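Local atomic coordinates of pre-crRNA processing endonuclease (Streptococcus pyogenes serotype M1, PDB entry 3VZH), a protein that probably cuts precursor CRISPR RNA as a Cas5d endoribonuclease, in the pathway that supplies guide RNAs for defence against viruses and plasmids. Residues A[36-39]-A[40-43]; A[153-156]-A[157-161]. One frame throughout, in Å; residues are numbered along the deposited sequence.

Contact 1: residues A[36-39]-A[40-43]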
ATOM      1  N   VAL A  36       6.288   6.199   7.408  1.00 22.92           N
ATOM      2  CA  VAL A  36       5.400   5.067   7.174  1.00 23.24           C
ATOM      3  C   VAL A  36       5.140   5.020   5.649  1.00 21.22           C
ATOM      4  O   VAL A  36       5.461   5.960   4.925  1.00 23.40           O
ATOM      5  CB  VAL A  36       4.058   5.189   7.962  1.00 22.30           C
ATOM      6  CG1 VAL A  36       4.303   5.282   9.484  1.00 24.37           C
ATOM      7  CG2 VAL A  36       3.326   6.423   7.524  1.00 21.20           C
ATOM      8  N   PRO A  37       4.536   3.917   5.148  1.00 22.47           N
ATOM      9  CA  PRO A  37       4.305   3.903   3.686  1.00 22.22           C
ATOM     10  C   PRO A  37       3.309   4.950   3.161  1.00 21.08           C
ATOM     11  O   PRO A  37       2.446   5.411   3.904  1.00 21.74           O
ATOM     12  CB  PRO A  37       3.814   2.476   3.388  1.00 21.57           C
ATOM     13  CG  PRO A  37       3.873   1.711   4.709  1.00 20.87           C
ATOM     14  CD  PRO A  37       3.999   2.723   5.827  1.00 22.40           C
ATOM     15  N   THR A  38       3.495   5.423   1.933  1.00 22.70           N
ATOM     16  CA  THR A  38       2.447   6.212   1.271  1.00 21.86           C
ATOM     17  C   THR A  38       1.391   5.229   0.654  1.00 24.92           C
ATOM     18  O   THR A  38       1.701   4.001   0.390  1.00 22.78           O
ATOM     19  CB  THR A  38       3.034   7.055   0.136  1.00 24.90           C
ATOM     20  OG1 THR A  38       3.684   6.159  -0.751  1.00 25.48           O
ATOM     21  CG2 THR A  38       4.023   8.117   0.701  1.00 22.85           C
ATOM     22  N   ARG A  39       0.168   5.717   0.408  1.00 24.00           N
ATOM     23  CA  ARG A  39      -0.837   4.906  -0.270  1.00 22.90           C
ATOM     24  C   ARG A  39      -0.305   4.419  -1.607  1.00 25.66           C
ATOM     25  O   ARG A  39      -0.459   3.221  -1.983  1.00 23.41           O
ATOM     26  CB  ARG A  39      -2.162   5.605  -0.447  1.00 26.64           C
ATOM     27  CG  ARG A  39      -3.253   4.533  -0.594  1.00 31.02           C
ATOM     28  CD  ARG A  39      -4.387   4.938  -1.503  1.00 41.08           C
ATOM     29  NE  ARG A  39      -5.581   4.269  -1.046  1.00 37.36           N
ATOM     30  CZ  ARG A  39      -6.785   4.513  -1.509  1.00 40.53           C
ATOM     31  NH1 ARG A  39      -6.936   5.394  -2.494  1.00 43.94           N
ATOM     32  NH2 ARG A  39      -7.822   3.872  -0.985  1.00 35.98           N
ATOM     33  N   GLN A  40       0.327   5.354  -2.309  1.00 23.24           N
ATOM     34  CA  GLN A  40       1.001   4.991  -3.613  1.00 26.91           C
ATOM     35  C   GLN A  40       1.958   3.770  -3.498  1.00 24.46           C
ATOM     36  O   GLN A  40       1.894   2.852  -4.319  1.00 25.10           O
ATOM     37  CB  GLN A  40       1.720   6.151  -4.268  1.00 28.53           C
ATOM     38  CG  GLN A  40       2.066   5.924  -5.768  1.00 34.61           C
ATOM     39  CD  GLN A  40       0.829   6.078  -6.686  1.00 45.75           C
ATOM     40  OE1 GLN A  40       0.599   7.148  -7.302  1.00 53.44           O
ATOM     41  NE2 GLN A  40       0.026   4.995  -6.808  1.00 52.61           N
ATOM     42  N   ALA A  41       2.845   3.721  -2.501  1.00 23.89           N
ATOM     43  CA  ALA A  41       3.781   2.632  -2.411  1.00 23.83           C
ATOM     44  C   ALA A  41       2.982   1.364  -2.100  1.00 22.46           C
ATOM     45  O   ALA A  41       3.348   0.266  -2.589  1.00 21.79           O
ATOM     46  CB  ALA A  41       4.728   2.842  -1.249  1.00 23.53           C
ATOM     47  N   LEU A  42       1.940   1.473  -1.277  1.00 22.43           N
ATOM     48  CA  LEU A  42       1.164   0.284  -0.990  1.00 19.65           C
ATOM     49  C   LEU A  42       0.372  -0.250  -2.194  1.00 20.91           C
ATOM     50  O   LEU A  42       0.321  -1.512  -2.378  1.00 20.32           O
ATOM     51  CB  LEU A  42       0.170   0.455   0.190  1.00 20.48           C
ATOM     52  CG  LEU A  42       0.885   0.933   1.442  1.00 22.22           C
ATOM     53  CD1 LEU A  42      -0.089   1.065   2.623  1.00 23.40           C
ATOM     54  CD2 LEU A  42       1.889  -0.159   1.829  1.00 23.08           C
ATOM     55  N   ASN A  43      -0.172   0.681  -2.993  1.00 23.80           N
ATOM     56  CA  ASN A  43      -0.813   0.367  -4.292  1.00 25.10           C
ATOM     57  C   ASN A  43       0.214  -0.439  -5.148  1.00 23.85           C
ATOM     58  O   ASN A  43      -0.166  -1.408  -5.780  1.00 22.88           O
ATOM     59  CB  ASN A  43      -1.140   1.645  -5.086  1.00 25.76           C
ATOM     60  CG  ASN A  43      -2.300   2.415  -4.465  1.00 33.69           C
ATOM     61  OD1 ASN A  43      -3.039   1.863  -3.637  1.00 29.13           O
ATOM     62  ND2 ASN A  43      -2.456   3.678  -4.834  1.00 30.67           N
TER
HETATM   63  O   HOH W   1      -4.819   5.950  -4.516  1.00 38.77           O

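Contact 2: residues A[153-156]-A[157-161]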
ATOM      1  N   GLN A 153      -7.995 -12.674   8.010  1.00 24.50           N
ATOM      2  CA  GLN A 153      -8.647 -11.521   8.603  1.00 24.33           C
ATOM      3  C   GLN A 153      -8.392 -11.546  10.048  1.00 27.09           C
ATOM      4  O   GLN A 153      -8.057 -10.516  10.630  1.00 26.70           O
ATOM      5  CB  GLN A 153     -10.149 -11.580   8.320  1.00 26.37           C
ATOM      6  CG  GLN A 153     -10.816 -10.286   8.869  1.00 31.35           C
ATOM      7  CD  GLN A 153     -12.326 -10.305   8.750  1.00 37.66           C
ATOM      8  OE1 GLN A 153     -12.884 -11.103   8.030  1.00 40.96           O
ATOM      9  NE2 GLN A 153     -12.990  -9.410   9.478  1.00 40.19           N
ATOM     10  N   GLU A 154      -8.513 -12.748  10.634  1.00 24.92           N
ATOM     11  CA  GLU A 154      -8.260 -12.877  12.068  1.00 28.14           C
ATOM     12  C   GLU A 154      -6.874 -12.399  12.500  1.00 25.62           C
ATOM     13  O   GLU A 154      -6.722 -11.663  13.484  1.00 25.89           O
ATOM     14  CB  GLU A 154      -8.503 -14.298  12.642  1.00 29.51           C
ATOM     15  CG  GLU A 154      -8.485 -14.308  14.144  1.00 36.92           C
ATOM     16  CD  GLU A 154      -9.001 -15.591  14.770  1.00 42.13           C
ATOM     17  OE1 GLU A 154      -9.579 -16.439  14.049  1.00 44.36           O
ATOM     18  OE2 GLU A 154      -8.835 -15.743  16.004  1.00 42.04           O
ATOM     19  N   GLU A 155      -5.858 -12.806  11.769  1.00 25.95           N
ATOM     20  CA  GLU A 155      -4.507 -12.385  12.113  1.00 25.07           C
ATOM     21  C   GLU A 155      -4.340 -10.873  11.965  1.00 27.85           C
ATOM     22  O   GLU A 155      -3.629 -10.223  12.813  1.00 28.21           O
ATOM     23  CB  GLU A 155      -3.450 -13.145  11.309  1.00 27.42           C
ATOM     24  CG  GLU A 155      -2.011 -12.711  11.644  1.00 28.25           C
ATOM     25  CD  GLU A 155      -0.914 -13.702  11.218  1.00 32.74           C
ATOM     26  OE1 GLU A 155       0.314 -13.370  11.305  1.00 31.84           O
ATOM     27  OE2 GLU A 155      -1.258 -14.805  10.750  1.00 33.51           O
ATOM     28  N   TYR A 156      -4.839 -10.335  10.844  1.00 24.63           N
ATOM     29  CA  TYR A 156      -4.897  -8.891  10.660  1.00 25.49           C
ATOM     30  C   TYR A 156      -5.437  -8.082  11.873  1.00 26.87           C
ATOM     31  O   TYR A 156      -4.779  -7.175  12.410  1.00 25.87           O
ATOM     32  CB  TYR A 156      -5.698  -8.532   9.407  1.00 24.95           C
ATOM     33  CG  TYR A 156      -5.626  -7.015   9.120  1.00 24.86           C
ATOM     34  CD1 TYR A 156      -4.564  -6.455   8.426  1.00 23.54           C
ATOM     35  CD2 TYR A 156      -6.683  -6.181   9.543  1.00 24.69           C
ATOM     36  CE1 TYR A 156      -4.514  -5.083   8.168  1.00 24.29           C
ATOM     37  CE2 TYR A 156      -6.652  -4.801   9.353  1.00 23.86           C
ATOM     38  CZ  TYR A 156      -5.592  -4.259   8.604  1.00 24.09           C
ATOM     39  OH  TYR A 156      -5.603  -2.910   8.418  1.00 25.13           O
ATOM     40  N   GLU A 157      -6.628  -8.470  12.323  1.00 26.77           N
ATOM     41  CA  GLU A 157      -7.327  -7.776  13.374  1.00 32.25           C
ATOM     42  C   GLU A 157      -6.666  -8.007  14.735  1.00 33.00           C
ATOM     43  O   GLU A 157      -6.677  -7.115  15.576  1.00 36.11           O
ATOM     44  CB  GLU A 157      -8.823  -8.241  13.404  1.00 31.72           C
ATOM     45  CG  GLU A 157      -9.507  -7.724  12.135  1.00 35.81           C
ATOM     46  CD  GLU A 157     -10.978  -8.051  12.035  1.00 45.57           C
ATOM     47  OE1 GLU A 157     -11.479  -8.794  12.923  1.00 41.08           O
ATOM     48  OE2 GLU A 157     -11.613  -7.559  11.068  1.00 45.18           O
ATOM     49  N   THR A 158      -6.071  -9.169  14.964  1.00 28.71           N
ATOM     50  CA  THR A 158      -5.573  -9.415  16.290  1.00 31.16           C
ATOM     51  C   THR A 158      -4.091  -9.156  16.482  1.00 31.62           C
ATOM     52  O   THR A 158      -3.618  -9.165  17.613  1.00 33.01           O
ATOM     53  CB  THR A 158      -5.987 -10.805  16.786  1.00 32.37           C
ATOM     54  OG1 THR A 158      -5.285 -11.778  16.013  1.00 31.87           O
ATOM     55  CG2 THR A 158      -7.442 -10.948  16.574  1.00 36.30           C
ATOM     56  N   THR A 159      -3.348  -8.819  15.410  1.00 28.31           N
ATOM     57  CA  THR A 159      -1.911  -8.668  15.614  1.00 28.75           C
ATOM     58  C   THR A 159      -1.674  -7.317  16.270  1.00 31.20           C
ATOM     59  O   THR A 159      -2.204  -6.313  15.764  1.00 29.78           O
ATOM     60  CB  THR A 159      -1.148  -8.679  14.272  1.00 24.73           C
ATOM     61  OG1 THR A 159      -1.228 -10.007  13.690  1.00 28.75           O
ATOM     62  CG2 THR A 159       0.335  -8.374  14.453  1.00 28.93           C
ATOM     63  N   VAL A 160      -0.863  -7.289  17.344  1.00 29.66           N
ATOM     64  CA  VAL A 160      -0.696  -6.047  18.110  1.00 31.12           C
ATOM     65  C   VAL A 160       0.424  -5.198  17.481  1.00 28.68           C
ATOM     66  O   VAL A 160       1.550  -5.710  17.204  1.00 29.77           O
ATOM     67  CB  VAL A 160      -0.350  -6.347  19.589  1.00 34.87           C
ATOM     68  CG1 VAL A 160      -0.240  -5.043  20.362  1.00 35.40           C
ATOM     69  CG2 VAL A 160      -1.436  -7.198  20.238  1.00 37.06           C
ATOM     70  N   SER A 161       0.108  -3.930  17.220  1.00 25.41           N
ATOM     71  CA  SER A 161       1.163  -2.961  16.712  1.00 24.86           C
ATOM     72  C   SER A 161       2.050  -2.527  17.917  1.00 24.81           C
ATOM     73  O   SER A 161       1.558  -2.363  19.064  1.00 24.65           O
ATOM     74  CB  SER A 161       0.489  -1.716  16.254  1.00 24.05           C
ATOM     75  OG  SER A 161       1.425  -0.660  15.833  1.00 22.38           O
TER
HETATM   76  O   HOH W   2       0.659 -10.844  11.354  1.00 40.03           O

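Contact 1: residues A[36-39]-A[40-43]
Arg-39 meets Asn-43 one turn further along helix 39-49, through both backbone and side chain. The amide N of Asn-43 donates to Arg-39 O at 2.7 Å, with an N-H...O angle of 166°. The Arg-39 chain crosses the Asn-43 side chain at a slant. Arg-39 CG lies anti to its own N (chi1 -156°), which carries the aliphatic part past the Asn-43 amide, with CD 4.0 Å from Asn-43 OD1. The guanidinium and amide planes are inclined by 49°, so the groups do not stack; a water joins them instead, accepting from Arg-39 NH1 at 3.0 Å and from Asn-43 ND2 at 3.3 Å. Beyond the segments, Arg-39 NH2 donates to Val-59 O on strand 55-64, while Gln-40 OE1 accepts from Phe-177 N on strand 173-178.

At the start of the helix stands Thr-38, the N-cap residue. Its OG1 accepts from Ala-41 N at 3.1 Å, and its carbonyl O accepts from Leu-42 N at 3.0 Å. Leu-42 also serves the apolar side: its CD2 lies 3.6 Å from Pro-37 CB, and the leucine continues onto Val-62, Ile-99 and Phe-203 of the sheet. Thr-38 thus offers both a hydroxyl and a carbonyl to the first turn. The chemistry implies a helix start in which the amides of Ala-41, Leu-42 and Asn-43 find acceptors on Thr-38 and Arg-39, while the Gln-40 backbone bonds with His-175 of strand 173-178, with the proline-leucine contact covering one flank and the arginine committed to a strand carbonyl on another.

Contact 2: residues A[153-156]-A[157-161]
Thr-159 and Glu-155 make the tighter part of this contact, where Thr-159 OG1 donates to Glu-155 O at 2.6 Å. With OG1 anti to the carbonyl carbon (chi1 -68°), the hydroxyl turns back toward the last turn, while Thr-159 N reaches the same oxygen only weakly, at an angle of 123°. Solvent reaches the outer edge of this pair: a water donates to Thr-159 OG1, at 3.1 Å, and to Glu-155 OE1. One residue earlier, Glu-154 O is gripped twice by Thr-158: N at 3.0 Å and OG1 at 2.9 Å arrive from opposite faces of the carbonyl plane. Tyr-156 belongs to the buried side, its side chain touching Leu-98 and its OH bonded to Glu-61.

On the solvent side a single side-chain bond joins Gln-153 and Glu-157, both exposed. Gln-153 NE2 donates to Glu-157 OE2 at 2.8 Å, almost straight and in the amide plane, yet it meets the carboxylate from above, 48° out of plane.

Thr-159 is the first residue to leave helical backbone angles. The arrangement is typical of the C-terminal end of a short surface helix with one buried aromatic residue, where threonine hydroxyls add to the bonds received by the last-turn carbonyls.

How the contacts relate
From the N terminus, the chain passes strand 17-18 and a partly disordered loop before contact 1 turns it into helix 39-49. It then builds strands 55-64 and 95-105 and helix 118-130, and after strand 147-150 contact 2 ends helix 153-158. The contacts are in series, neither nested nor crossed, and each closes just one local turn: a helix start in contact 1, a helix end in contact 2. Their centres lie 20 Å apart, with nearest atoms about 9 Å apart. Strands 55-64 and 95-105, paired antiparallel, receive side chains from both, so the large sheet links the interior helix start to the surface helix.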